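Local coordinates for protein farnesyl diphosphate synthase (PDB 3M0G) that probably condenses farnesyl diphosphate with isopentenyl diphosphate to make geranylgeranyl diphosphate, a magnesium-dependent step in isoprenoid and carotenoid synthesis, at residues Phe212-Asp217 with Ala250-Arg255; Asp258-Ala263 with Arg282-Arg287; Lys42-Phe47 with Arg278-Tyr283; Ala181-Ala186 with Ala203-Leu208. All coordinates share one frame; numbering follows the deposited sequence.

Interaction 1 of 4, residues Phe212-Asp217 with Ala250-Arg255; sequences FQIADD and AGAKSR. Unlike the reference sequence in segment 250-255: Ala250 (reference Pro), Ser254 (reference Ala).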
loop_
_atom_site.group_PDB
_atom_site.type_symbol
_atom_site.label_atom_id
_atom_site.label_comp_id
_atom_site.label_asym_id
_atom_site.label_seq_id
_atom_site.Cartn_x
_atom_site.Cartn_y
_atom_site.Cartn_z
ATOM N N PHE B 212 10.768 -17.803 -14.508
ATOM C CA PHE B 212 11.035 -16.378 -14.774
ATOM C C PHE B 212 12.369 -15.943 -14.176
ATOM O O PHE B 212 13.215 -15.375 -14.861
ATOM C CB PHE B 212 9.882 -15.530 -14.207
ATOM C CG PHE B 212 10.108 -14.043 -14.256
ATOM C CD1 PHE B 212 10.716 -13.379 -13.195
ATOM C CD2 PHE B 212 9.670 -13.295 -15.333
ATOM C CE1 PHE B 212 10.909 -11.990 -13.241
ATOM C CE2 PHE B 212 9.854 -11.907 -15.377
ATOM C CZ PHE B 212 10.482 -11.264 -14.338
ATOM N N GLN B 213 12.559 -16.231 -12.903
ATOM C CA GLN B 213 13.765 -15.809 -12.210
ATOM C C GLN B 213 15.007 -16.544 -12.704
ATOM O O GLN B 213 16.049 -15.914 -12.932
ATOM C CB GLN B 213 13.615 -15.967 -10.715
ATOM C CG GLN B 213 14.802 -15.397 -9.962
ATOM C CD GLN B 213 14.972 -13.903 -10.184
ATOM O OE1 GLN B 213 14.006 -13.128 -10.095
ATOM N NE2 GLN B 213 16.200 -13.487 -10.472
ATOM N N ILE B 214 14.890 -17.863 -12.872
ATOM C CA ILE B 214 15.951 -18.669 -13.499
ATOM C C ILE B 214 16.399 -18.087 -14.862
ATOM O O ILE B 214 17.600 -17.890 -15.088
ATOM C CB ILE B 214 15.576 -20.183 -13.571
ATOM C CG1 ILE B 214 15.271 -20.705 -12.164
ATOM C CG2 ILE B 214 16.704 -20.997 -14.201
ATOM C CD1 ILE B 214 14.667 -22.116 -12.086
ATOM N N ALA B 215 15.442 -17.799 -15.753
ATOM C CA ALA B 215 15.744 -17.152 -17.034
ATOM C C ALA B 215 16.524 -15.838 -16.904
ATOM O O ALA B 215 17.550 -15.671 -17.570
ATOM C CB ALA B 215 14.469 -16.957 -17.867
ATOM N N ASP B 216 16.028 -14.929 -16.056
ATOM C CA ASP B 216 16.740 -13.692 -15.648
ATOM C C ASP B 216 18.222 -13.931 -15.334
ATOM O O ASP B 216 19.088 -13.187 -15.802
ATOM C CB ASP B 216 16.085 -13.055 -14.411
ATOM C CG ASP B 216 15.232 -11.829 -14.737
ATOM O OD1 ASP B 216 15.793 -10.735 -14.982
ATOM O OD2 ASP B 216 13.992 -11.946 -14.695
ATOM N N ASP B 217 18.497 -14.960 -14.532
ATOM C CA ASP B 217 19.859 -15.267 -14.075
ATOM C C ASP B 217 20.761 -15.737 -15.217
ATOM O O ASP B 217 21.944 -15.370 -15.287
ATOM C CB ASP B 217 19.824 -16.319 -12.956
ATOM C CG ASP B 217 19.612 -15.710 -11.578
ATOM O OD1 ASP B 217 19.465 -14.476 -11.467
ATOM O OD2 ASP B 217 19.597 -16.469 -10.590
ATOM N N ALA B 250 23.904 -25.097 -17.821
ATOM C CA ALA B 250 23.056 -26.097 -18.465
ATOM C C ALA B 250 21.989 -26.592 -17.489
ATOM O O ALA B 250 20.862 -26.859 -17.884
ATOM C CB ALA B 250 23.888 -27.261 -19.005
ATOM N N GLY B 251 22.347 -26.674 -16.209
ATOM C CA GLY B 251 21.401 -27.093 -15.169
ATOM C C GLY B 251 20.285 -26.084 -14.946
ATOM O O GLY B 251 19.139 -26.467 -14.711
ATOM N N ALA B 252 20.613 -24.794 -15.038
ATOM C CA ALA B 252 19.594 -23.740 -14.890
ATOM C C ALA B 252 18.642 -23.774 -16.062
ATOM O O ALA B 252 17.420 -23.674 -15.873
ATOM C CB ALA B 252 20.216 -22.379 -14.782
ATOM N N LYS B 253 19.204 -23.923 -17.261
ATOM C CA LYS B 253 18.423 -23.964 -18.507
ATOM C C LYS B 253 17.458 -25.137 -18.510
ATOM O O LYS B 253 16.299 -25.016 -18.925
ATOM C CB LYS B 253 19.357 -24.084 -19.712
ATOM C CG LYS B 253 20.122 -22.811 -20.051
ATOM C CD LYS B 253 21.198 -23.062 -21.107
ATOM C CE LYS B 253 21.810 -21.732 -21.548
ATOM N NZ LYS B 253 22.758 -21.873 -22.694
ATOM N N SER B 254 17.945 -26.280 -18.046
ATOM C CA SER B 254 17.122 -27.478 -17.995
ATOM C C SER B 254 16.002 -27.327 -16.965
ATOM O O SER B 254 14.892 -27.721 -17.231
ATOM C CB SER B 254 17.985 -28.715 -17.706
ATOM O OG SER B 254 17.201 -29.885 -17.566
ATOM N N ARG B 255 16.302 -26.750 -15.797
ATOM C CA ARG B 255 15.290 -26.509 -14.761
ATOM C C ARG B 255 14.189 -25.566 -15.271
ATOM O O ARG B 255 13.002 -25.828 -15.091
ATOM C CB ARG B 255 15.942 -25.945 -13.487
ATOM C CG ARG B 255 15.026 -25.862 -12.244
ATOM C CD ARG B 255 14.738 -27.262 -11.678
ATOM N NE ARG B 255 13.856 -27.219 -10.514
ATOM C CZ ARG B 255 12.696 -27.859 -10.402
ATOM N NH1 ARG B 255 12.232 -28.613 -11.398
ATOM N NH2 ARG B 255 11.997 -27.740 -9.280
#
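Ile214 alone carries this contact on the side of helix 199-219. It points at Ala252 and Arg255, one turn apart on helix 249-265. The two helices come close here: Ile214 CA lies 6.4 Å from Ala252 CA.

The contacts are all van der Waals. The CG2 methyl of Ile214 meets the methyl of Ala252, CG2 to CB 3.8 Å. The same methyl presses on the backbone, with Ile214 CG2 3.2 Å from Ala252 O. The longer branch of Ile214 has CG1 anti to the carbonyl carbon (chi1 -57°) and ends in CD1, which touches Arg255 CG at 3.8 Å. These two side chains cross obliquely. Arg255 offers its aliphatic root, and its chain bends at chi2 (72°), leading the guanidinium away.

No hydrogen bond joins the segments. Phe243, on helix 243-247, packs against Ile214, and its backbone N is hydrogen-bonded to Asp217 OD2.

Segment 212-217 ends in Asp216 and Asp217, the first two aspartates of the second aspartate-rich motif of polyprenyl synthases. In relatives this motif helps hold the magnesium-bound diphosphate. The contact packs the outer side of that helix turn in the all-alpha isoprenoid synthase fold.

Interaction 2 of 4, residues Asp258-Ala263 with Arg282-Arg287; sequences DLVAEA and RYVIER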
loop_
_atom_site.group_PDB
_atom_site.type_symbol
_atom_site.label_atom_id
_atom_site.label_comp_id
_atom_site.label_asym_id
_atom_site.label_seq_id
_atom_site.Cartn_x
_atom_site.Cartn_y
_atom_site.Cartn_z
ATOM N N ASP B 258 11.873 -27.427 -17.669
ATOM C CA ASP B 258 11.014 -28.354 -16.919
ATOM C C ASP B 258 9.880 -27.636 -16.155
ATOM O O ASP B 258 8.782 -28.168 -16.044
ATOM C CB ASP B 258 11.843 -29.204 -15.953
ATOM C CG ASP B 258 12.645 -30.307 -16.657
ATOM O OD1 ASP B 258 12.688 -30.356 -17.915
ATOM O OD2 ASP B 258 13.247 -31.138 -15.937
ATOM N N LEU B 259 10.160 -26.448 -15.617
ATOM C CA LEU B 259 9.141 -25.667 -14.893
ATOM C C LEU B 259 8.095 -25.075 -15.838
ATOM O O LEU B 259 6.924 -24.998 -15.497
ATOM C CB LEU B 259 9.776 -24.585 -14.025
ATOM C CG LEU B 259 10.548 -25.033 -12.788
ATOM C CD1 LEU B 259 11.402 -23.892 -12.322
ATOM C CD2 LEU B 259 9.618 -25.541 -11.663
ATOM N N VAL B 260 8.520 -24.682 -17.035
ATOM C CA VAL B 260 7.598 -24.225 -18.079
ATOM C C VAL B 260 6.656 -25.357 -18.524
ATOM O O VAL B 260 5.483 -25.117 -18.804
ATOM C CB VAL B 260 8.354 -23.593 -19.268
ATOM C CG1 VAL B 260 7.469 -23.451 -20.510
ATOM C CG2 VAL B 260 8.923 -22.233 -18.854
ATOM N N ALA B 261 7.162 -26.587 -18.552
ATOM C CA ALA B 261 6.321 -27.743 -18.879
ATOM C C ALA B 261 5.365 -28.024 -17.725
ATOM O O ALA B 261 4.236 -28.430 -17.944
ATOM C CB ALA B 261 7.171 -28.970 -19.207
ATOM N N GLU B 262 5.809 -27.776 -16.490
ATOM C CA GLU B 262 4.943 -27.955 -15.324
ATOM C C GLU B 262 3.827 -26.908 -15.343
ATOM O O GLU B 262 2.691 -27.212 -14.984
ATOM C CB GLU B 262 5.717 -27.835 -14.006
ATOM C CG GLU B 262 6.949 -28.724 -13.869
ATOM C CD GLU B 262 6.672 -30.082 -13.246
ATOM O OE1 GLU B 262 5.896 -30.874 -13.827
ATOM O OE2 GLU B 262 7.253 -30.374 -12.173
ATOM N N ALA B 263 4.179 -25.683 -15.757
ATOM C CA ALA B 263 3.238 -24.577 -15.842
ATOM C C ALA B 263 2.188 -24.831 -16.918
ATOM O O ALA B 263 1.019 -24.538 -16.711
ATOM C CB ALA B 263 3.960 -23.284 -16.115
ATOM N N ARG B 282 6.469 -20.162 -22.179
ATOM C CA ARG B 282 7.571 -20.527 -23.058
ATOM C C ARG B 282 8.383 -19.284 -23.425
ATOM O O ARG B 282 9.613 -19.323 -23.460
ATOM C CB ARG B 282 7.025 -21.197 -24.331
ATOM C CG ARG B 282 6.404 -22.543 -24.084
ATOM C CD ARG B 282 6.339 -23.359 -25.345
ATOM N NE ARG B 282 5.449 -22.782 -26.346
ATOM C CZ ARG B 282 4.125 -22.914 -26.363
ATOM N NH1 ARG B 282 3.505 -23.589 -25.397
ATOM N NH2 ARG B 282 3.417 -22.359 -27.349
ATOM N N TYR B 283 7.681 -18.185 -23.688
ATOM C CA TYR B 283 8.309 -16.890 -23.954
ATOM C C TYR B 283 9.202 -16.425 -22.791
ATOM O O TYR B 283 10.286 -15.884 -23.026
ATOM C CB TYR B 283 7.228 -15.859 -24.292
ATOM C CG TYR B 283 7.541 -14.400 -23.999
ATOM C CD1 TYR B 283 7.018 -13.773 -22.868
ATOM C CD2 TYR B 283 8.316 -13.639 -24.871
ATOM C CE1 TYR B 283 7.281 -12.432 -22.598
ATOM C CE2 TYR B 283 8.589 -12.294 -24.615
ATOM C CZ TYR B 283 8.066 -11.697 -23.478
ATOM O OH TYR B 283 8.328 -10.364 -23.212
ATOM N N VAL B 284 8.762 -16.647 -21.549
ATOM C CA VAL B 284 9.557 -16.212 -20.389
ATOM C C VAL B 284 10.992 -16.749 -20.452
ATOM O O VAL B 284 11.923 -16.061 -20.043
ATOM C CB VAL B 284 8.897 -16.538 -19.007
ATOM C CG1 VAL B 284 9.011 -18.016 -18.656
ATOM C CG2 VAL B 284 9.547 -15.723 -17.916
ATOM N N ILE B 285 11.148 -17.960 -20.989
ATOM C CA ILE B 285 12.448 -18.627 -21.062
ATOM C C ILE B 285 13.076 -18.677 -22.466
ATOM O O ILE B 285 14.191 -19.179 -22.620
ATOM C CB ILE B 285 12.401 -20.076 -20.462
ATOM C CG1 ILE B 285 11.531 -21.004 -21.320
ATOM C CG2 ILE B 285 11.958 -20.050 -18.996
ATOM C CD1 ILE B 285 11.764 -22.481 -21.057
ATOM N N GLU B 286 12.361 -18.176 -23.476
ATOM C CA GLU B 286 12.851 -18.185 -24.861
ATOM C C GLU B 286 13.604 -16.918 -25.245
ATOM O O GLU B 286 13.307 -16.291 -26.270
ATOM C CB GLU B 286 11.695 -18.398 -25.844
ATOM C CG GLU B 286 11.382 -19.847 -26.172
ATOM C CD GLU B 286 9.905 -20.062 -26.466
ATOM O OE1 GLU B 286 9.335 -21.020 -25.902
ATOM O OE2 GLU B 286 9.308 -19.269 -27.229
ATOM N N ARG B 287 14.583 -16.548 -24.430
ATOM C CA ARG B 287 15.401 -15.373 -24.690
ATOM C C ARG B 287 16.871 -15.706 -24.477
ATOM O O ARG B 287 17.437 -16.520 -25.207
ATOM C CB ARG B 287 14.960 -14.190 -23.815
ATOM C CG ARG B 287 13.581 -13.626 -24.185
ATOM C CD ARG B 287 13.357 -12.209 -23.661
ATOM N NE ARG B 287 12.209 -11.560 -24.303
ATOM C CZ ARG B 287 11.832 -10.297 -24.101
ATOM N NH1 ARG B 287 12.505 -9.513 -23.266
ATOM N NH2 ARG B 287 10.777 -9.810 -24.742
#
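Helix 249-265 meets the C-terminal part of helix 275-285 with Val260 CA 6.2 Å from Arg282 CA. Val260 is buried and carries the contact from its side, splitting its two methyls between different partners.

CG2 goes to Ile285, and the two side chains reach toward each other, tip to tip. Val260 CG2 lies 3.6 Å from Ile285 CD1. Val260 CG2 also sits 3.7 Å from Ile285 CG2, so both branches of the isoleucine close around it. Ile285 has CG1 between its backbone N and carbonyl carbon (chi1 67°), and in this rotamer CG1 and CG2 both face the valine. Val284 adds a looser apolar touch, its CG1 4.2 Å from Val260 CG2.

This joins two of the C-terminal helices of the all-alpha isoprenoid synthase fold. Helix 199-219 lies against both: Leu259 packs on Ile214, and Val284 packs on Leu208 and Phe212.

The other methyl, Val260 CG1, rests 3.8 Å from Arg282 CG, the two side chains meeting at about a right angle. It is just as near the backbone there, Val260 CG1 to Arg282 N 3.8 Å. With both methyls lost to an alanine here, a gap is likely to open at the tip of Ile285, and the stem of Arg282 would lose this apolar neighbour. The arginine bends at chi3 (-65°), and its NH1 makes a salt bridge with Glu264, farther along helix 249-265.

Interaction 3 of 4, residues Lys42-Phe47 with Arg278-Tyr283; sequences KRLRAF and RACARY
Leu44 and Cys280 both hold their outer atoms anti to the backbone N, CG at chi1 174° and SG at chi1 -178°. These torsions bring the leucine methyl and the thiol together, with Leu44 CD1 3.5 Å from Cys280 SG.

Phe47, one turn on, flanks the same cysteine. Phe47 CE2, a corner of the ring, lies 4.0 Å from Cys280 CB. The sulfur makes a sulfur-aromatic contact, Cys280 SG being 5.1 Å from the centroid of the Phe47 ring. The approach is oblique, 65° off the ring normal. The buried thiol thus has an aliphatic and an aromatic neighbour.

At the other end, Lys42 lays its aliphatic chain past the phenol of Tyr283, Lys42 CD to Tyr283 OH 4.0 Å. No hydrogen bond crosses the contact. Lys42 and Arg45 belong to the Lys-Arg-Leu-Arg run of this family; in relatives a lysine and an arginine so placed help hold isopentenyl diphosphate.

Segment 42-47 runs into helix 44-55, and Arg43 is its N-cap. Helix 3-23 lies along one flank, with Leu3 touching both Phe47 and Tyr283. Helix 199-219 supplies Tyr204 to Cys280 and Phe212 to Leu44. Helices 60-81 and 168-194 enclose Arg45 on the side of helix 44-55 turned from helix 275-285.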
loop_
_atom_site.group_PDB
_atom_site.type_symbol
_atom_site.label_atom_id
_atom_site.label_comp_id
_atom_site.label_asym_id
_atom_site.label_seq_id
_atom_site.Cartn_x
_atom_site.Cartn_y
_atom_site.Cartn_z
ATOM N N LYS B 42 7.468 -4.251 -20.347
ATOM C CA LYS B 42 6.937 -5.310 -21.203
ATOM C C LYS B 42 5.506 -5.700 -20.813
ATOM O O LYS B 42 4.782 -6.315 -21.607
ATOM C CB LYS B 42 7.878 -6.526 -21.220
ATOM C CG LYS B 42 7.741 -7.435 -20.013
ATOM C CD LYS B 42 8.940 -8.352 -19.784
ATOM C CE LYS B 42 8.595 -9.326 -18.660
ATOM N NZ LYS B 42 9.681 -9.507 -17.673
ATOM N N ARG B 43 5.103 -5.325 -19.598
ATOM C CA ARG B 43 3.726 -5.490 -19.114
ATOM C C ARG B 43 3.331 -6.964 -18.896
ATOM O O ARG B 43 2.169 -7.318 -19.107
ATOM C CB ARG B 43 2.707 -4.783 -20.058
ATOM C CG ARG B 43 2.946 -3.284 -20.339
ATOM C CD ARG B 43 3.040 -2.406 -19.057
ATOM N NE ARG B 43 2.792 -0.976 -19.312
ATOM C CZ ARG B 43 2.820 -0.011 -18.383
ATOM N NH1 ARG B 43 3.073 -0.292 -17.105
ATOM N NH2 ARG B 43 2.581 1.253 -18.726
ATOM N N LEU B 44 4.283 -7.816 -18.488
ATOM C CA LEU B 44 4.003 -9.263 -18.259
ATOM C C LEU B 44 2.808 -9.495 -17.330
ATOM O O LEU B 44 1.924 -10.283 -17.625
ATOM C CB LEU B 44 5.234 -10.017 -17.711
ATOM C CG LEU B 44 5.085 -11.501 -17.287
ATOM C CD1 LEU B 44 4.570 -12.375 -18.413
ATOM C CD2 LEU B 44 6.386 -12.065 -16.714
ATOM N N ARG B 45 2.792 -8.786 -16.211
ATOM C CA ARG B 45 1.798 -9.004 -15.173
ATOM C C ARG B 45 0.409 -8.572 -15.641
ATOM O O ARG B 45 -0.562 -9.328 -15.525
ATOM C CB ARG B 45 2.248 -8.311 -13.896
ATOM C CG ARG B 45 3.524 -8.959 -13.360
ATOM C CD ARG B 45 4.245 -8.082 -12.332
ATOM N NE ARG B 45 5.546 -8.650 -11.980
ATOM C CZ ARG B 45 6.655 -8.524 -12.719
ATOM N NH1 ARG B 45 6.638 -7.860 -13.870
ATOM N NH2 ARG B 45 7.785 -9.080 -12.314
ATOM N N ALA B 46 0.342 -7.371 -16.212
ATOM C CA ALA B 46 -0.878 -6.852 -16.806
ATOM C C ALA B 46 -1.380 -7.836 -17.867
ATOM O O ALA B 46 -2.582 -8.062 -18.004
ATOM C CB ALA B 46 -0.615 -5.506 -17.414
ATOM N N PHE B 47 -0.440 -8.461 -18.579
ATOM C CA PHE B 47 -0.784 -9.417 -19.613
ATOM C C PHE B 47 -1.417 -10.666 -18.994
ATOM O O PHE B 47 -2.461 -11.109 -19.428
ATOM C CB PHE B 47 0.454 -9.746 -20.458
ATOM C CG PHE B 47 0.205 -10.732 -21.550
ATOM C CD1 PHE B 47 -0.249 -10.311 -22.798
ATOM C CD2 PHE B 47 0.452 -12.083 -21.343
ATOM C CE1 PHE B 47 -0.469 -11.228 -23.825
ATOM C CE2 PHE B 47 0.240 -13.012 -22.367
ATOM C CZ PHE B 47 -0.220 -12.583 -23.604
ATOM N N ARG B 278 0.086 -20.787 -22.202
ATOM C CA ARG B 278 1.164 -21.746 -22.436
ATOM C C ARG B 278 2.298 -21.096 -23.238
ATOM O O ARG B 278 3.457 -21.276 -22.912
ATOM C CB ARG B 278 0.643 -23.033 -23.107
ATOM C CG ARG B 278 -0.203 -23.899 -22.157
ATOM C CD ARG B 278 -0.827 -25.136 -22.825
ATOM N NE ARG B 278 -1.077 -26.173 -21.820
ATOM C CZ ARG B 278 -1.918 -27.195 -21.954
ATOM N NH1 ARG B 278 -2.629 -27.345 -23.065
ATOM N NH2 ARG B 278 -2.053 -28.066 -20.961
ATOM N N ALA B 279 1.954 -20.304 -24.247
ATOM C CA ALA B 279 2.968 -19.601 -25.058
ATOM C C ALA B 279 3.733 -18.553 -24.241
ATOM O O ALA B 279 4.952 -18.396 -24.397
ATOM C CB ALA B 279 2.328 -18.983 -26.319
ATOM N N CYS B 280 3.026 -17.870 -23.337
ATOM C CA CYS B 280 3.660 -16.882 -22.480
ATOM C C CYS B 280 4.727 -17.516 -21.582
ATOM O O CYS B 280 5.793 -16.938 -21.390
ATOM C CB CYS B 280 2.630 -16.148 -21.626
ATOM S SG CYS B 280 3.359 -14.864 -20.589
ATOM N N ALA B 281 4.434 -18.696 -21.036
ATOM C CA ALA B 281 5.381 -19.398 -20.163
ATOM C C ALA B 281 6.650 -19.754 -20.933
ATOM O O ALA B 281 7.761 -19.665 -20.411
ATOM C CB ALA B 281 4.747 -20.648 -19.573
ATOM N N ARG B 282 6.469 -20.162 -22.179
ATOM C CA ARG B 282 7.571 -20.527 -23.058
ATOM C C ARG B 282 8.383 -19.284 -23.425
ATOM O O ARG B 282 9.613 -19.323 -23.460
ATOM C CB ARG B 282 7.025 -21.197 -24.331
ATOM C CG ARG B 282 6.404 -22.543 -24.084
ATOM C CD ARG B 282 6.339 -23.359 -25.345
ATOM N NE ARG B 282 5.449 -22.782 -26.346
ATOM C CZ ARG B 282 4.125 -22.914 -26.363
ATOM N NH1 ARG B 282 3.505 -23.589 -25.397
ATOM N NH2 ARG B 282 3.417 -22.359 -27.349
ATOM N N TYR B 283 7.681 -18.185 -23.688
ATOM C CA TYR B 283 8.309 -16.890 -23.954
ATOM C C TYR B 283 9.202 -16.425 -22.791
ATOM O O TYR B 283 10.286 -15.884 -23.026
ATOM C CB TYR B 283 7.228 -15.859 -24.292
ATOM C CG TYR B 283 7.541 -14.400 -23.999
ATOM C CD1 TYR B 283 7.018 -13.773 -22.868
ATOM C CD2 TYR B 283 8.316 -13.639 -24.871
ATOM C CE1 TYR B 283 7.281 -12.432 -22.598
ATOM C CE2 TYR B 283 8.589 -12.294 -24.615
ATOM C CZ TYR B 283 8.066 -11.697 -23.478
ATOM O OH TYR B 283 8.328 -10.364 -23.212
#

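Interaction 4 of 4, residues Ala181-Ala186 with Ala203-Leu208; sequences ALISFA and AYATAL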
loop_
_atom_site.group_PDB
_atom_site.type_symbol
_atom_site.label_atom_id
_atom_site.label_comp_id
_atom_site.label_asym_id
_atom_site.label_seq_id
_atom_site.Cartn_x
_atom_site.Cartn_y
_atom_site.Cartn_z
ATOM N N ALA B 181 5.316 -14.168 -6.042
ATOM C CA ALA B 181 4.031 -13.811 -5.444
ATOM C C ALA B 181 3.195 -12.907 -6.350
ATOM O O ALA B 181 1.993 -13.180 -6.561
ATOM C CB ALA B 181 4.252 -13.159 -4.019
ATOM N N LEU B 182 3.827 -11.867 -6.916
ATOM C CA LEU B 182 3.107 -10.854 -7.741
ATOM C C LEU B 182 2.638 -11.418 -9.048
ATOM O O LEU B 182 1.549 -11.049 -9.532
ATOM C CB LEU B 182 3.975 -9.618 -8.044
ATOM C CG LEU B 182 3.228 -8.299 -8.345
ATOM C CD1 LEU B 182 2.198 -7.947 -7.257
ATOM C CD2 LEU B 182 4.127 -7.100 -8.625
ATOM N N ILE B 183 3.462 -12.282 -9.640
ATOM C CA ILE B 183 3.048 -12.992 -10.871
ATOM C C ILE B 183 1.846 -13.903 -10.622
ATOM O O ILE B 183 0.983 -14.074 -11.522
ATOM C CB ILE B 183 4.237 -13.774 -11.496
ATOM C CG1 ILE B 183 5.129 -12.818 -12.302
ATOM C CG2 ILE B 183 3.757 -14.977 -12.357
ATOM C CD1 ILE B 183 6.658 -13.100 -12.153
ATOM N N SER B 184 1.833 -14.546 -9.455
ATOM C CA SER B 184 0.725 -15.412 -9.058
ATOM C C SER B 184 -0.555 -14.606 -8.835
ATOM O O SER B 184 -1.658 -15.037 -9.228
ATOM C CB SER B 184 1.061 -16.217 -7.800
ATOM O OG SER B 184 -0.037 -17.075 -7.471
ATOM N N PHE B 185 -0.416 -13.430 -8.216
ATOM C CA PHE B 185 -1.568 -12.545 -8.170
ATOM C C PHE B 185 -2.112 -12.300 -9.571
ATOM O O PHE B 185 -3.298 -12.499 -9.783
ATOM C CB PHE B 185 -1.304 -11.202 -7.511
ATOM C CG PHE B 185 -2.444 -10.231 -7.690
ATOM C CD1 PHE B 185 -3.589 -10.327 -6.881
ATOM C CD2 PHE B 185 -2.405 -9.253 -8.682
ATOM C CE1 PHE B 185 -4.675 -9.437 -7.037
ATOM C CE2 PHE B 185 -3.474 -8.355 -8.831
ATOM C CZ PHE B 185 -4.614 -8.452 -8.001
ATOM N N ALA B 186 -1.266 -11.848 -10.514
ATOM C CA ALA B 186 -1.737 -11.533 -11.890
ATOM C C ALA B 186 -2.443 -12.701 -12.559
ATOM O O ALA B 186 -3.467 -12.524 -13.250
ATOM C CB ALA B 186 -0.575 -11.052 -12.794
ATOM N N ALA B 203 -1.013 -22.885 -9.764
ATOM C CA ALA B 203 0.022 -23.884 -10.027
ATOM C C ALA B 203 0.888 -23.461 -11.214
ATOM O O ALA B 203 2.115 -23.550 -11.157
ATOM C CB ALA B 203 -0.610 -25.279 -10.255
ATOM N N TYR B 204 0.217 -23.035 -12.285
ATOM C CA TYR B 204 0.818 -22.380 -13.449
ATOM C C TYR B 204 1.811 -21.300 -13.027
ATOM O O TYR B 204 2.959 -21.276 -13.472
ATOM C CB TYR B 204 -0.290 -21.779 -14.331
ATOM C CG TYR B 204 0.176 -20.810 -15.410
ATOM C CD1 TYR B 204 0.750 -21.272 -16.611
ATOM C CD2 TYR B 204 0.036 -19.430 -15.238
ATOM C CE1 TYR B 204 1.185 -20.371 -17.599
ATOM C CE2 TYR B 204 0.466 -18.521 -16.221
ATOM C CZ TYR B 204 1.028 -18.993 -17.393
ATOM O OH TYR B 204 1.449 -18.097 -18.358
ATOM N N ALA B 205 1.358 -20.425 -12.148
ATOM C CA ALA B 205 2.131 -19.258 -11.715
ATOM C C ALA B 205 3.341 -19.595 -10.833
ATOM O O ALA B 205 4.396 -18.982 -10.969
ATOM C CB ALA B 205 1.194 -18.283 -11.002
ATOM N N THR B 206 3.173 -20.575 -9.946
ATOM C CA THR B 206 4.251 -21.094 -9.104
ATOM C C THR B 206 5.401 -21.595 -9.998
ATOM O O THR B 206 6.570 -21.274 -9.754
ATOM C CB THR B 206 3.741 -22.259 -8.190
ATOM O OG1 THR B 206 2.624 -21.817 -7.407
ATOM C CG2 THR B 206 4.835 -22.757 -7.263
ATOM N N ALA B 207 5.064 -22.353 -11.049
ATOM C CA ALA B 207 6.075 -22.851 -11.994
ATOM C C ALA B 207 6.645 -21.745 -12.883
ATOM O O ALA B 207 7.870 -21.642 -13.028
ATOM C CB ALA B 207 5.548 -24.010 -12.822
ATOM N N LEU B 208 5.761 -20.927 -13.463
ATOM C CA LEU B 208 6.152 -19.756 -14.257
ATOM C C LEU B 208 7.063 -18.761 -13.513
ATOM O O LEU B 208 8.031 -18.242 -14.093
ATOM C CB LEU B 208 4.909 -19.028 -14.810
ATOM C CG LEU B 208 5.141 -17.734 -15.612
ATOM C CD1 LEU B 208 6.050 -17.975 -16.814
ATOM C CD2 LEU B 208 3.825 -17.082 -16.071
#
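Ala205 pushes its methyl straight into the backbone of Ser184. Ala205 CB lies 3.5 Å from Ser184 CA and 3.8 Å from Ser184 CB. Ala205 CB is also 4.2 Å from Ile183 O, so the methyl sits over main chain as much as side chain. Such nearness needs small residues, and the alpha carbons of Ser184 and Ala205 are only 4.9 Å apart.

Ile183 carries the rest. Ile183 CG2 is 4.4 Å from Ala205 CB and 4.3 Å from Leu208 CD2, a looser fit than that at Ser184. Leu208 stands one turn beyond Ala205 and extends the same face of its helix.

The segments lie on helices 168-194 and 199-219, neighbours along the chain. Their local axes approach to 8.6 Å and run roughly antiparallel, at 147°. This is a helical hairpin of the isoprenoid synthase fold.

Farther out, other helices back both sides. Ile183 also packs on Leu48 of helix 44-55, and Leu208 on Ala281 and Val284 of helix 275-285. Tyr204 reaches Leu48 too, while its hydroxyl is hydrogen-bonded to Leu277 O. On the far side of helix 168-194, Phe185 points away from Ala205 and packs on helix 130-144.

The chemistry across the interface is apolar. Ser184 OG, anti to its own N (chi1 -178°), turns to Gln188 NE2 on the same helix for its hydrogen bond. Attraction between the two segments therefore comes from close fit and burial, without a polar bond to set the pairing.

In the fold
Helices 199-219 and 275-285 tie the four contacts together. Interactions 1 and 4 lie on helix 199-219 with centres about 16 Å apart. Interactions 2 and 3 share Arg282 and Tyr283, and their centres are about 10 Å apart. Interactions 1 and 2 both use helix 249-265; Ile214 CD1 touches Leu259 CD1 at 3.7 Å. Interactions 1 and 4 are both nested in the loop that interaction 3 closes. Interactions 1 and 3 touch where Phe212 CE2 packs 3.3 Å from Lys42 NZ. By analogy with relatives, Asp216, Asp217, Lys42 and Arg45 probably lie at the active site, so interactions 1 and 3 pack the helix turns that carry them.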